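Local coordinates for protein 2-keto acid:ferredoxin oxidoreductase subunit alpha (Pyrococcus furiosus, PDB 1YD7) that probably serves as the alpha subunit of an enzyme that oxidises 2-oxoglutarate to succinyl-CoA and carbon dioxide, passing the electrons to ferredoxin, at residues D21-Q24 against G25-I29; L58-P61 against L62-G65; I68-D72 against E73-I77; T167-A170 against F171-E175. All coordinates share one frame; numbering follows the deposited sequence.

Interaction 1: residues D21-Q24 against G25-I29; sequences DFIQ and GDEAI
I23 and E27 meet nearly at right angles where strand 21-24 turns into helix 25-29, the isoleucine offering its branch point and the glutamate the base of its chain: I23 CB lies 3.9 Å from E27 CG. With CG anti to the backbone N (chi1 178°), E27 lays its first methylene against the isoleucine, and the bend at chi2 then leads the carboxylate off to Y59 and to R31, an arginine that also pairs with D21. The longer branch of I23 reaches on to the helix, CD1 ending 4.0 Å from A28 CB. One isoleucine therefore touches two successive residues of that turn, E27 and A28. The backbone closes the turn, A28 N donating to Q24 O at 3.0 Å. Q24 occupies the N-cap position, but its side chain leaves the helix and its NE2 reaches H191 O. The two axes make an angle of 103°, a sharp strand-to-helix corner in which the last strand residue doubles as the N-cap, and it joins the small antiparallel sheet formed with strand 193-198 to helix 25-36.

Interaction 2: residues L58-P61 against L62-G65; sequences LYMP and LVDG
L58 meets L62 through its backbone oxygen: L58 O lies 3.5 Å from L62 CD1, so a methyl group of L62 rests against the oxygen, off to one side of the carbonyl plane, while the L58 side chain points away from the turn. Y59 follows, and its carbonyl takes the N-H of L62 at 2.9 Å, a bond that comes from well above the carbonyl plane, together with a weak one from V63 N. The tyrosine ring takes no part in this; its OH probably hydrogen-bonds to E27, and the ring makes an edge-to-face contact with F15. At M60, a selenomethionine, the carbonyl becomes the centre of the turn. V63 N approaches M60 O at 3.0 Å and G65 N at 2.9 Å, from opposite faces of the carbonyl plane, so that two donors grip a single oxygen. V63 CG2, set between its own backbone N and carbonyl carbon, packs on the same oxygen at 3.4 Å. The selenomethionine chain, bent at chi2, lies beside G65, SE coming within 4.1 Å of G65 CA. P61 comes next, and its nitrogen, closed into the ring, has no hydrogen to give. D64 has positive phi (69°), which turns the chain back so that G65 N can reach M60 O. The carbonyls of Y59 and M60 are thus met by N-H groups of the following loop, so these backbone oxygens keep partners near the end of helix 52-59, with carbon groups of L62 and V63 packed against them.

Interaction 3: residues I68-D72 against E73-I77; sequences IQMED and EIASI
The backbone leaves strand 68-69 at M70, swings through E71 and D72 and enters helix 73-77, bringing the alpha carbons of M70 and S76 to 5.8 Å. D72 is the N-cap, and both its carbonyl and its carboxylate take part. Its carbonyl oxygen receives two donors from S76, S76 N and S76 OG, each at 3.2 Å from D72 O and arriving from opposite faces of the carbonyl plane. The serine hydroxyl can do this because chi1 of -64° sets OG beside its own backbone N, which keeps it over the start of the helix. The D72 side chain, CG anti to the backbone N (chi1 -162°), lies alongside that of I74, and OD1 accepts a weak capping bond from I74 N at 3.5 Å. E73 OE1 stands 3.9 Å from D72 OD1, two like charges whose mutual repulsion would probably be eased by the N-H groups at the helix start. On the flank, the extended chain of selenomethionine M70 crosses to the helix and sets SE 4.0 Å from A75 CB, while A75 CB also lies 3.9 Å from D72 CB. Carbon and selenium contacts thus adjoin the polar cap. The corner follows strand 66-69, an edge strand of the parallel sheet within this chain, and I68 and M70 bond through their backbones to strand 40-43. Beyond it, E73 and I77 pack on helix 98-102, and S76 and I77 on strand 90-95.

Interaction 4: residues T167-A170 against F171-E175; sequences TIRA and FNLSE
In F171, chi1 of -80° places CG beside the backbone N, and the ring swings back over the preceding turn, where it lies alongside T167. The threonine methyl, opposite its own backbone N across the first side-chain bond (chi1 -69° for OG1), comes to the ring edge in plane, T167 CG2 standing 4.0 Å from F171 CE1. T167 O approaches the same ring obliquely, 3.3 Å from F171 CD1. The next pairs repeat the i to i+4 pattern in different chemistry. I168 and N172 run side by side, I168 CG2 reaching N172 ND2 at 3.9 Å. R169 and L173 match aliphatic parts, R169 CG lying 3.8 Å from L173 CD1. Helix 160-177 crosses between strands 153-155 and 180-185 as the helix of a beta-alpha-beta unit; L173 packs on both strands and A170 on V181, while T167 and F171 face helix 25-36, outside the unit. The carbonyls of T167, I168, R169 and A170 each accept an N-H four residues on, the straightest bond being N172 N to I168 O, 3.0 Å at 170°. The side-chain pairs themselves meet by carbon contacts, and the N172 amide has its partners in the backbone of E205 and I207.

Taken together, the four contacts show how local helix chemistry follows position in the fold. Interactions 1 and 4 are buried, interaction 2 is partly so, and interaction 3 lies at the surface. Interactions 1 and 3 both start helices after a strand, but one leans on aliphatic packing and the other on a polar cap; interaction 2 ends a helix, and interaction 4 runs within one. Helix 25-36 links three of them: E27 of interaction 1 connects to Y59 of interaction 2, and I29 packs on T167 of interaction 4. Interaction 3 adjoins interaction 2 only along the chain and lies across the chain's centre from interaction 4.

Interaction 1: residues D21-Q24 against G25-I29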
ATOM      1  N   ASP A  21      17.133  -7.885  -4.443  1.00 29.03           N
ATOM      2  CA  ASP A  21      16.464  -9.073  -4.027  1.00 31.08           C
ATOM      3  C   ASP A  21      15.487  -9.387  -5.126  1.00 29.99           C
ATOM      4  O   ASP A  21      14.936  -8.483  -5.760  1.00 29.75           O
ATOM      5  CB  ASP A  21      15.707  -8.846  -2.716  1.00 35.66           C
ATOM      6  CG  ASP A  21      15.551 -10.123  -1.889  1.00 36.86           C
ATOM      7  OD1 ASP A  21      15.781 -11.252  -2.410  1.00 36.86           O
ATOM      8  OD2 ASP A  21      15.243  -9.982  -0.691  1.00 32.30           O
ATOM      9  N   PHE A  22      15.243 -10.675  -5.296  1.00 31.91           N
ATOM     10  CA  PHE A  22      14.494 -11.204  -6.408  1.00 33.11           C
ATOM     11  C   PHE A  22      13.136 -11.498  -5.810  1.00 32.07           C
ATOM     12  O   PHE A  22      12.974 -12.480  -5.077  1.00 29.13           O
ATOM     13  CB  PHE A  22      15.228 -12.467  -6.924  1.00 34.63           C
ATOM     14  CG  PHE A  22      14.640 -13.079  -8.166  1.00 35.05           C
ATOM     15  CD1 PHE A  22      14.313 -12.295  -9.265  1.00 36.11           C
ATOM     16  CD2 PHE A  22      14.457 -14.465  -8.254  1.00 34.13           C
ATOM     17  CE1 PHE A  22      13.777 -12.862 -10.425  1.00 35.32           C
ATOM     18  CE2 PHE A  22      13.949 -15.039  -9.401  1.00 35.28           C
ATOM     19  CZ  PHE A  22      13.613 -14.238 -10.499  1.00 35.25           C
ATOM     20  N   ILE A  23      12.159 -10.632  -6.098  1.00 31.60           N
ATOM     21  CA  ILE A  23      10.910 -10.625  -5.329  1.00 30.07           C
ATOM     22  C   ILE A  23       9.745 -10.457  -6.245  1.00 26.21           C
ATOM     23  O   ILE A  23       9.922 -10.071  -7.382  1.00 23.83           O
ATOM     24  CB  ILE A  23      10.882  -9.508  -4.253  1.00 29.59           C
ATOM     25  CG1 ILE A  23      11.011  -8.123  -4.887  1.00 31.98           C
ATOM     26  CG2 ILE A  23      12.005  -9.699  -3.253  1.00 30.11           C
ATOM     27  CD1 ILE A  23      10.926  -7.007  -3.897  1.00 32.56           C
ATOM     28  N   GLN A  24       8.554 -10.761  -5.740  1.00 21.33           N
ATOM     29  CA  GLN A  24       7.342 -10.606  -6.522  1.00 26.36           C
ATOM     30  C   GLN A  24       6.716  -9.229  -6.280  1.00 26.56           C
ATOM     31  O   GLN A  24       7.133  -8.507  -5.368  1.00 20.95           O
ATOM     32  CB  GLN A  24       6.356 -11.720  -6.193  1.00 30.96           C
ATOM     33  CG  GLN A  24       6.814 -13.096  -6.719  1.00 32.24           C
ATOM     34  CD  GLN A  24       5.862 -14.193  -6.362  1.00 30.99           C
ATOM     35  OE1 GLN A  24       5.691 -14.516  -5.196  1.00 31.59           O
ATOM     36  NE2 GLN A  24       5.217 -14.761  -7.363  1.00 33.47           N
ATOM     37  N   GLY A  25       5.749  -8.878  -7.133  1.00 25.54           N
ATOM     38  CA  GLY A  25       5.144  -7.569  -7.153  1.00 28.90           C
ATOM     39  C   GLY A  25       4.475  -7.204  -5.825  1.00 30.29           C
ATOM     40  O   GLY A  25       4.640  -6.078  -5.354  1.00 33.38           O
ATOM     41  N   ASP A  26       3.744  -8.150  -5.229  1.00 25.45           N
ATOM     42  CA  ASP A  26       3.094  -7.938  -3.937  1.00 28.86           C
ATOM     43  C   ASP A  26       4.071  -7.634  -2.801  1.00 31.35           C
ATOM     44  O   ASP A  26       3.799  -6.775  -1.941  1.00 29.39           O
ATOM     45  CB  ASP A  26       2.229  -9.138  -3.566  1.00 31.51           C
ATOM     46  CG  ASP A  26       0.952  -9.179  -4.344  1.00 33.57           C
ATOM     47  OD1 ASP A  26       0.513  -8.096  -4.789  1.00 28.99           O
ATOM     48  OD2 ASP A  26       0.396 -10.290  -4.530  1.00 37.17           O
ATOM     49  N   GLU A  27       5.197  -8.343  -2.812  1.00 30.11           N
ATOM     50  CA  GLU A  27       6.275  -8.173  -1.845  1.00 25.10           C
ATOM     51  C   GLU A  27       6.950  -6.846  -2.020  1.00 23.37           C
ATOM     52  O   GLU A  27       7.415  -6.263  -1.058  1.00 29.52           O
ATOM     53  CB  GLU A  27       7.310  -9.295  -2.022  1.00 27.01           C
ATOM     54  CG  GLU A  27       8.537  -9.212  -1.089  1.00 26.57           C
ATOM     55  CD  GLU A  27       8.227  -9.520   0.387  1.00 26.59           C
ATOM     56  OE1 GLU A  27       7.155 -10.108   0.706  1.00 28.78           O
ATOM     57  OE2 GLU A  27       9.104  -9.217   1.225  1.00 24.38           O
ATOM     58  N   ALA A  28       7.050  -6.385  -3.258  1.00 26.96           N
ATOM     59  CA  ALA A  28       7.572  -5.067  -3.553  1.00 24.18           C
ATOM     60  C   ALA A  28       6.648  -3.973  -2.996  1.00 23.84           C
ATOM     61  O   ALA A  28       7.125  -3.023  -2.399  1.00 22.98           O
ATOM     62  CB  ALA A  28       7.745  -4.886  -5.051  1.00 26.68           C
ATOM     63  N   ILE A  29       5.346  -4.117  -3.220  1.00 22.05           N
ATOM     64  CA  ILE A  29       4.337  -3.232  -2.610  1.00 26.63           C
ATOM     65  C   ILE A  29       4.488  -3.145  -1.077  1.00 25.84           C
ATOM     66  O   ILE A  29       4.681  -2.061  -0.533  1.00 28.82           O
ATOM     67  CB  ILE A  29       2.901  -3.660  -3.015  1.00 26.68           C
ATOM     68  CG1 ILE A  29       2.715  -3.515  -4.519  1.00 23.63           C
ATOM     69  CG2 ILE A  29       1.862  -2.846  -2.279  1.00 31.04           C
ATOM     70  CD1 ILE A  29       1.340  -3.984  -5.039  1.00 27.87           C
TER

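Interaction 2: residues L58-P61 against L62-G65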
ATOM      1  N   LEU A  58       2.929 -10.402   8.477  1.00 33.28           N
ATOM      2  CA  LEU A  58       4.272 -10.733   8.981  1.00 30.83           C
ATOM      3  C   LEU A  58       5.071  -9.515   9.396  1.00 30.11           C
ATOM      4  O   LEU A  58       5.672  -9.491  10.460  1.00 30.75           O
ATOM      5  CB  LEU A  58       5.057 -11.514   7.916  1.00 34.44           C
ATOM      6  CG  LEU A  58       6.512 -11.879   8.215  1.00 32.95           C
ATOM      7  CD1 LEU A  58       6.563 -12.978   9.274  1.00 33.21           C
ATOM      8  CD2 LEU A  58       7.181 -12.315   6.939  1.00 33.86           C
ATOM      9  N   TYR A  59       5.122  -8.506   8.538  1.00 31.25           N
ATOM     10  CA  TYR A  59       6.071  -7.417   8.746  1.00 32.27           C
ATOM     11  C   TYR A  59       5.626  -6.360   9.759  1.00 33.01           C
ATOM     12  O   TYR A  59       6.472  -5.808  10.455  1.00 32.56           O
ATOM     13  CB  TYR A  59       6.387  -6.700   7.419  1.00 33.06           C
ATOM     14  CG  TYR A  59       7.136  -7.523   6.380  1.00 34.05           C
ATOM     15  CD1 TYR A  59       8.095  -8.465   6.762  1.00 35.11           C
ATOM     16  CD2 TYR A  59       6.931  -7.305   5.014  1.00 32.92           C
ATOM     17  CE1 TYR A  59       8.792  -9.211   5.823  1.00 36.06           C
ATOM     18  CE2 TYR A  59       7.643  -8.024   4.052  1.00 35.00           C
ATOM     19  CZ  TYR A  59       8.575  -8.988   4.479  1.00 35.36           C
ATOM     20  OH  TYR A  59       9.295  -9.715   3.593  1.00 35.54           O
HETATM   21  N   MSE A  60       4.327  -6.050   9.800  1.00 31.94           N
HETATM   22  CA  MSE A  60       3.833  -4.945  10.637  1.00 35.36           C
HETATM   23  C   MSE A  60       4.197  -5.083  12.118  1.00 33.83           C
HETATM   24  O   MSE A  60       4.728  -4.139  12.686  1.00 32.13           O
HETATM   25  CB  MSE A  60       2.312  -4.753  10.487  1.00 36.94           C
HETATM   26  CG  MSE A  60       1.893  -3.951   9.278  1.00 39.98           C
HETATM   27 SE   MSE A  60       2.712  -2.148   9.080  1.00 47.23          SE
HETATM   28  CE  MSE A  60       1.280  -1.478   8.023  1.00 40.92           C
ATOM     29  N   PRO A  61       3.927  -6.257  12.740  1.00 33.22           N
ATOM     30  CA  PRO A  61       4.354  -6.407  14.145  1.00 34.60           C
ATOM     31  C   PRO A  61       5.830  -6.153  14.357  1.00 38.55           C
ATOM     32  O   PRO A  61       6.216  -5.697  15.434  1.00 38.96           O
ATOM     33  CB  PRO A  61       3.993  -7.860  14.502  1.00 35.19           C
ATOM     34  CG  PRO A  61       2.949  -8.286  13.487  1.00 35.21           C
ATOM     35  CD  PRO A  61       3.183  -7.433  12.238  1.00 34.52           C
ATOM     36  N   LEU A  62       6.650  -6.406  13.333  1.00 37.94           N
ATOM     37  CA  LEU A  62       8.093  -6.277  13.467  1.00 36.29           C
ATOM     38  C   LEU A  62       8.556  -4.838  13.339  1.00 33.61           C
ATOM     39  O   LEU A  62       9.700  -4.528  13.663  1.00 32.43           O
ATOM     40  CB  LEU A  62       8.818  -7.184  12.442  1.00 38.21           C
ATOM     41  CG  LEU A  62       8.651  -8.683  12.700  1.00 39.93           C
ATOM     42  CD1 LEU A  62       8.973  -9.547  11.479  1.00 42.56           C
ATOM     43  CD2 LEU A  62       9.515  -9.109  13.892  1.00 41.47           C
ATOM     44  N   VAL A  63       7.693  -3.944  12.867  1.00 34.60           N
ATOM     45  CA  VAL A  63       8.053  -2.508  12.819  1.00 35.97           C
ATOM     46  C   VAL A  63       7.139  -1.622  13.705  1.00 38.17           C
ATOM     47  O   VAL A  63       7.125  -0.400  13.541  1.00 35.15           O
ATOM     48  CB  VAL A  63       8.063  -1.975  11.350  1.00 34.17           C
ATOM     49  CG1 VAL A  63       9.150  -2.685  10.524  1.00 34.54           C
ATOM     50  CG2 VAL A  63       6.709  -2.176  10.687  1.00 31.54           C
ATOM     51  N   ASP A  64       6.383  -2.247  14.618  1.00 37.87           N
ATOM     52  CA  ASP A  64       5.477  -1.534  15.549  1.00 39.37           C
ATOM     53  C   ASP A  64       4.287  -0.935  14.797  1.00 36.10           C
ATOM     54  O   ASP A  64       3.890   0.199  15.015  1.00 33.61           O
ATOM     55  CB  ASP A  64       6.230  -0.467  16.355  1.00 41.87           C
ATOM     56  CG  ASP A  64       7.379  -1.065  17.175  1.00 47.82           C
ATOM     57  OD1 ASP A  64       7.110  -1.997  17.993  1.00 44.53           O
ATOM     58  OD2 ASP A  64       8.549  -0.624  16.978  1.00 51.42           O
ATOM     59  N   GLY A  65       3.762  -1.724  13.876  1.00 33.61           N
ATOM     60  CA  GLY A  65       2.654  -1.346  13.053  1.00 31.43           C
ATOM     61  C   GLY A  65       1.544  -2.323  13.307  1.00 32.36           C
ATOM     62  O   GLY A  65       1.698  -3.256  14.094  1.00 33.27           O
TER

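Interaction 3: residues I68-D72 against E73-I77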
ATOM      1  N   ILE A  68      -5.130  -4.820  10.763  1.00 34.90           N
ATOM      2  CA  ILE A  68      -6.463  -5.087  11.235  1.00 40.55           C
ATOM      3  C   ILE A  68      -7.112  -5.919  10.138  1.00 41.93           C
ATOM      4  O   ILE A  68      -7.043  -5.580   8.962  1.00 40.85           O
ATOM      5  CB  ILE A  68      -7.246  -3.749  11.498  1.00 43.62           C
ATOM      6  CG1 ILE A  68      -6.614  -2.971  12.647  1.00 47.43           C
ATOM      7  CG2 ILE A  68      -8.717  -3.991  11.822  1.00 47.84           C
ATOM      8  CD1 ILE A  68      -6.280  -3.798  13.873  1.00 48.56           C
ATOM      9  N   GLN A  69      -7.719  -7.027  10.513  1.00 44.19           N
ATOM     10  CA  GLN A  69      -8.330  -7.903   9.545  1.00 48.26           C
ATOM     11  C   GLN A  69      -9.829  -7.668   9.552  1.00 50.93           C
ATOM     12  O   GLN A  69     -10.459  -7.740  10.593  1.00 52.19           O
ATOM     13  CB  GLN A  69      -7.987  -9.360   9.861  1.00 48.57           C
ATOM     14  CG  GLN A  69      -8.708 -10.339   8.960  1.00 50.92           C
ATOM     15  CD  GLN A  69      -8.126 -11.737   9.010  1.00 51.79           C
ATOM     16  OE1 GLN A  69      -7.103 -11.987   9.658  1.00 52.32           O
ATOM     17  NE2 GLN A  69      -8.779 -12.659   8.316  1.00 51.87           N
HETATM   18  N   MSE A  70     -10.403  -7.369   8.398  1.00 55.78           N
HETATM   19  CA  MSE A  70     -11.826  -7.090   8.317  1.00 61.98           C
HETATM   20  C   MSE A  70     -12.341  -7.544   6.976  1.00 60.26           C
HETATM   21  O   MSE A  70     -11.820  -7.116   5.952  1.00 57.77           O
HETATM   22  CB  MSE A  70     -12.077  -5.595   8.486  1.00 65.77           C
HETATM   23  CG  MSE A  70     -12.586  -5.215   9.862  1.00 69.00           C
HETATM   24 SE   MSE A  70     -12.215  -3.342  10.354  1.00 75.16          SE
HETATM   25  CE  MSE A  70     -13.193  -3.421  12.090  1.00 71.12           C
ATOM     26  N   GLU A  71     -13.368  -8.392   6.983  1.00 61.22           N
ATOM     27  CA  GLU A  71     -13.910  -8.938   5.743  1.00 63.55           C
ATOM     28  C   GLU A  71     -14.529  -7.851   4.898  1.00 62.69           C
ATOM     29  O   GLU A  71     -14.216  -7.736   3.716  1.00 66.88           O
ATOM     30  CB  GLU A  71     -14.970 -10.000   6.012  1.00 65.70           C
ATOM     31  CG  GLU A  71     -14.438 -11.241   6.705  1.00 68.79           C
ATOM     32  CD  GLU A  71     -15.000 -12.540   6.131  1.00 70.11           C
ATOM     33  OE1 GLU A  71     -15.089 -12.673   4.883  1.00 71.19           O
ATOM     34  OE2 GLU A  71     -15.335 -13.433   6.935  1.00 70.14           O
ATOM     35  N   ASP A  72     -15.406  -7.059   5.506  1.00 61.34           N
ATOM     36  CA  ASP A  72     -16.144  -6.038   4.779  1.00 61.25           C
ATOM     37  C   ASP A  72     -15.172  -4.997   4.232  1.00 58.24           C
ATOM     38  O   ASP A  72     -14.292  -4.515   4.950  1.00 57.37           O
ATOM     39  CB  ASP A  72     -17.187  -5.384   5.689  1.00 63.08           C
ATOM     40  CG  ASP A  72     -18.268  -4.645   4.916  1.00 67.21           C
ATOM     41  OD1 ASP A  72     -18.226  -4.606   3.663  1.00 70.27           O
ATOM     42  OD2 ASP A  72     -19.181  -4.099   5.572  1.00 70.61           O
ATOM     43  N   GLU A  73     -15.326  -4.673   2.953  1.00 55.56           N
ATOM     44  CA  GLU A  73     -14.471  -3.689   2.287  1.00 53.73           C
ATOM     45  C   GLU A  73     -14.747  -2.280   2.828  1.00 47.91           C
ATOM     46  O   GLU A  73     -13.830  -1.499   3.044  1.00 41.58           O
ATOM     47  CB  GLU A  73     -14.684  -3.734   0.766  1.00 57.70           C
ATOM     48  CG  GLU A  73     -14.218  -5.036   0.098  1.00 61.31           C
ATOM     49  CD  GLU A  73     -15.297  -6.148  -0.002  1.00 64.89           C
ATOM     50  OE1 GLU A  73     -16.439  -5.984   0.503  1.00 65.67           O
ATOM     51  OE2 GLU A  73     -14.983  -7.209  -0.605  1.00 66.79           O
ATOM     52  N   ILE A  74     -16.020  -1.975   3.048  1.00 44.86           N
ATOM     53  CA  ILE A  74     -16.431  -0.700   3.647  1.00 46.59           C
ATOM     54  C   ILE A  74     -15.748  -0.438   5.010  1.00 40.16           C
ATOM     55  O   ILE A  74     -15.260   0.673   5.283  1.00 39.10           O
ATOM     56  CB  ILE A  74     -17.984  -0.626   3.740  1.00 47.44           C
ATOM     57  CG1 ILE A  74     -18.551  -0.399   2.332  1.00 49.45           C
ATOM     58  CG2 ILE A  74     -18.429   0.496   4.671  1.00 49.47           C
ATOM     59  CD1 ILE A  74     -20.043  -0.099   2.272  1.00 51.52           C
ATOM     60  N   ALA A  75     -15.667  -1.488   5.816  1.00 35.81           N
ATOM     61  CA  ALA A  75     -15.029  -1.443   7.121  1.00 34.77           C
ATOM     62  C   ALA A  75     -13.520  -1.227   7.051  1.00 33.43           C
ATOM     63  O   ALA A  75     -12.952  -0.474   7.839  1.00 36.81           O
ATOM     64  CB  ALA A  75     -15.343  -2.722   7.876  1.00 32.50           C
ATOM     65  N   SER A  76     -12.861  -1.892   6.107  1.00 34.79           N
ATOM     66  CA  SER A  76     -11.413  -1.783   5.976  1.00 35.18           C
ATOM     67  C   SER A  76     -10.998  -0.372   5.577  1.00 31.31           C
ATOM     68  O   SER A  76     -10.042   0.154   6.115  1.00 32.08           O
ATOM     69  CB  SER A  76     -10.890  -2.804   4.957  1.00 38.39           C
ATOM     70  OG  SER A  76     -11.132  -4.114   5.444  1.00 41.21           O
ATOM     71  N   ILE A  77     -11.715   0.223   4.635  1.00 29.61           N
ATOM     72  CA  ILE A  77     -11.445   1.596   4.211  1.00 33.64           C
ATOM     73  C   ILE A  77     -11.786   2.605   5.322  1.00 32.97           C
ATOM     74  O   ILE A  77     -10.991   3.500   5.588  1.00 32.00           O
ATOM     75  CB  ILE A  77     -12.152   1.970   2.841  1.00 35.33           C
ATOM     76  CG1 ILE A  77     -11.891   3.427   2.462  1.00 36.09           C
ATOM     77  CG2 ILE A  77     -13.648   1.796   2.883  1.00 38.66           C
ATOM     78  CD1 ILE A  77     -10.436   3.738   2.268  1.00 38.05           C
TER

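Interaction 4: residues T167-A170 against F171-E175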
ATOM      1  N   THR A 167       4.526   2.526  -5.405  1.00 28.46           N
ATOM      2  CA  THR A 167       3.989   2.433  -4.046  1.00 28.61           C
ATOM      3  C   THR A 167       4.567   3.591  -3.184  1.00 29.47           C
ATOM      4  O   THR A 167       3.816   4.283  -2.500  1.00 25.02           O
ATOM      5  CB  THR A 167       4.202   1.028  -3.416  1.00 25.44           C
ATOM      6  OG1 THR A 167       3.365   0.085  -4.105  1.00 25.15           O
ATOM      7  CG2 THR A 167       3.813   1.017  -1.937  1.00 26.39           C
ATOM      8  N   ILE A 168       5.877   3.812  -3.264  1.00 25.26           N
ATOM      9  CA  ILE A 168       6.496   4.938  -2.596  1.00 30.56           C
ATOM     10  C   ILE A 168       5.928   6.273  -3.086  1.00 32.79           C
ATOM     11  O   ILE A 168       5.635   7.171  -2.272  1.00 31.97           O
ATOM     12  CB  ILE A 168       8.023   4.898  -2.729  1.00 33.45           C
ATOM     13  CG1 ILE A 168       8.580   3.799  -1.824  1.00 35.21           C
ATOM     14  CG2 ILE A 168       8.642   6.246  -2.348  1.00 32.82           C
ATOM     15  CD1 ILE A 168       9.972   3.460  -2.129  1.00 39.84           C
ATOM     16  N   ARG A 169       5.762   6.403  -4.402  1.00 30.41           N
ATOM     17  CA  ARG A 169       5.206   7.603  -4.962  1.00 31.36           C
ATOM     18  C   ARG A 169       3.770   7.812  -4.486  1.00 28.77           C
ATOM     19  O   ARG A 169       3.377   8.950  -4.251  1.00 28.18           O
ATOM     20  CB  ARG A 169       5.328   7.604  -6.489  1.00 35.16           C
ATOM     21  CG  ARG A 169       4.734   8.834  -7.178  1.00 39.27           C
ATOM     22  CD  ARG A 169       5.509   9.252  -8.449  1.00 44.31           C
ATOM     23  NE  ARG A 169       5.733   8.160  -9.404  1.00 48.24           N
ATOM     24  CZ  ARG A 169       6.929   7.648  -9.735  1.00 50.75           C
ATOM     25  NH1 ARG A 169       6.977   6.666 -10.621  1.00 49.26           N
ATOM     26  NH2 ARG A 169       8.079   8.075  -9.196  1.00 51.24           N
ATOM     27  N   ALA A 170       2.993   6.732  -4.315  1.00 26.96           N
ATOM     28  CA  ALA A 170       1.608   6.861  -3.892  1.00 24.62           C
ATOM     29  C   ALA A 170       1.498   7.410  -2.462  1.00 25.63           C
ATOM     30  O   ALA A 170       0.620   8.200  -2.198  1.00 25.44           O
ATOM     31  CB  ALA A 170       0.878   5.552  -3.997  1.00 25.89           C
ATOM     32  N   PHE A 171       2.367   6.964  -1.556  1.00 25.27           N
ATOM     33  CA  PHE A 171       2.390   7.506  -0.206  1.00 31.02           C
ATOM     34  C   PHE A 171       2.812   8.978  -0.267  1.00 29.87           C
ATOM     35  O   PHE A 171       2.148   9.830   0.341  1.00 29.13           O
ATOM     36  CB  PHE A 171       3.289   6.695   0.740  1.00 28.82           C
ATOM     37  CG  PHE A 171       2.640   5.453   1.250  1.00 29.17           C
ATOM     38  CD1 PHE A 171       2.909   4.212   0.667  1.00 28.88           C
ATOM     39  CD2 PHE A 171       1.734   5.520   2.280  1.00 29.85           C
ATOM     40  CE1 PHE A 171       2.267   3.075   1.089  1.00 29.96           C
ATOM     41  CE2 PHE A 171       1.105   4.377   2.736  1.00 32.95           C
ATOM     42  CZ  PHE A 171       1.375   3.137   2.136  1.00 30.71           C
ATOM     43  N   ASN A 172       3.869   9.281  -1.022  1.00 27.47           N
ATOM     44  CA  ASN A 172       4.318  10.670  -1.162  1.00 29.51           C
ATOM     45  C   ASN A 172       3.245  11.581  -1.702  1.00 29.59           C
ATOM     46  O   ASN A 172       3.096  12.669  -1.182  1.00 30.06           O
ATOM     47  CB  ASN A 172       5.589  10.816  -1.990  1.00 30.42           C
ATOM     48  CG  ASN A 172       6.770  10.332  -1.263  1.00 32.55           C
ATOM     49  OD1 ASN A 172       6.680  10.135  -0.065  1.00 32.39           O
ATOM     50  ND2 ASN A 172       7.895  10.106  -1.969  1.00 31.03           N
ATOM     51  N   LEU A 173       2.456  11.121  -2.673  1.00 29.75           N
ATOM     52  CA  LEU A 173       1.365  11.949  -3.228  1.00 29.53           C
ATOM     53  C   LEU A 173       0.214  12.129  -2.245  1.00 28.85           C
ATOM     54  O   LEU A 173      -0.406  13.184  -2.248  1.00 25.14           O
ATOM     55  CB  LEU A 173       0.799  11.385  -4.562  1.00 26.95           C
ATOM     56  CG  LEU A 173       1.800  11.343  -5.744  1.00 32.13           C
ATOM     57  CD1 LEU A 173       1.276  10.448  -6.889  1.00 32.92           C
ATOM     58  CD2 LEU A 173       2.162  12.748  -6.261  1.00 32.42           C
ATOM     59  N   SER A 174      -0.141  11.086  -1.488  1.00 25.89           N
ATOM     60  CA  SER A 174      -1.295  11.190  -0.585  1.00 28.94           C
ATOM     61  C   SER A 174      -0.927  12.163   0.555  1.00 25.01           C
ATOM     62  O   SER A 174      -1.729  12.954   0.950  1.00 28.25           O
ATOM     63  CB  SER A 174      -1.778   9.833  -0.035  1.00 24.82           C
ATOM     64  OG  SER A 174      -0.840   9.268   0.843  1.00 26.99           O
ATOM     65  N   GLU A 175       0.298  12.108   1.027  1.00 26.64           N
ATOM     66  CA  GLU A 175       0.778  13.079   2.002  1.00 29.61           C
ATOM     67  C   GLU A 175       0.901  14.513   1.446  1.00 32.10           C
ATOM     68  O   GLU A 175       0.367  15.445   2.056  1.00 34.98           O
ATOM     69  CB  GLU A 175       2.099  12.635   2.588  1.00 27.75           C
ATOM     70  CG  GLU A 175       2.053  11.276   3.281  1.00 30.52           C
ATOM     71  CD  GLU A 175       1.335  11.301   4.611  1.00 31.91           C
ATOM     72  OE1 GLU A 175       1.540  12.269   5.333  1.00 35.31           O
ATOM     73  OE2 GLU A 175       0.559  10.371   4.930  1.00 31.12           O
TER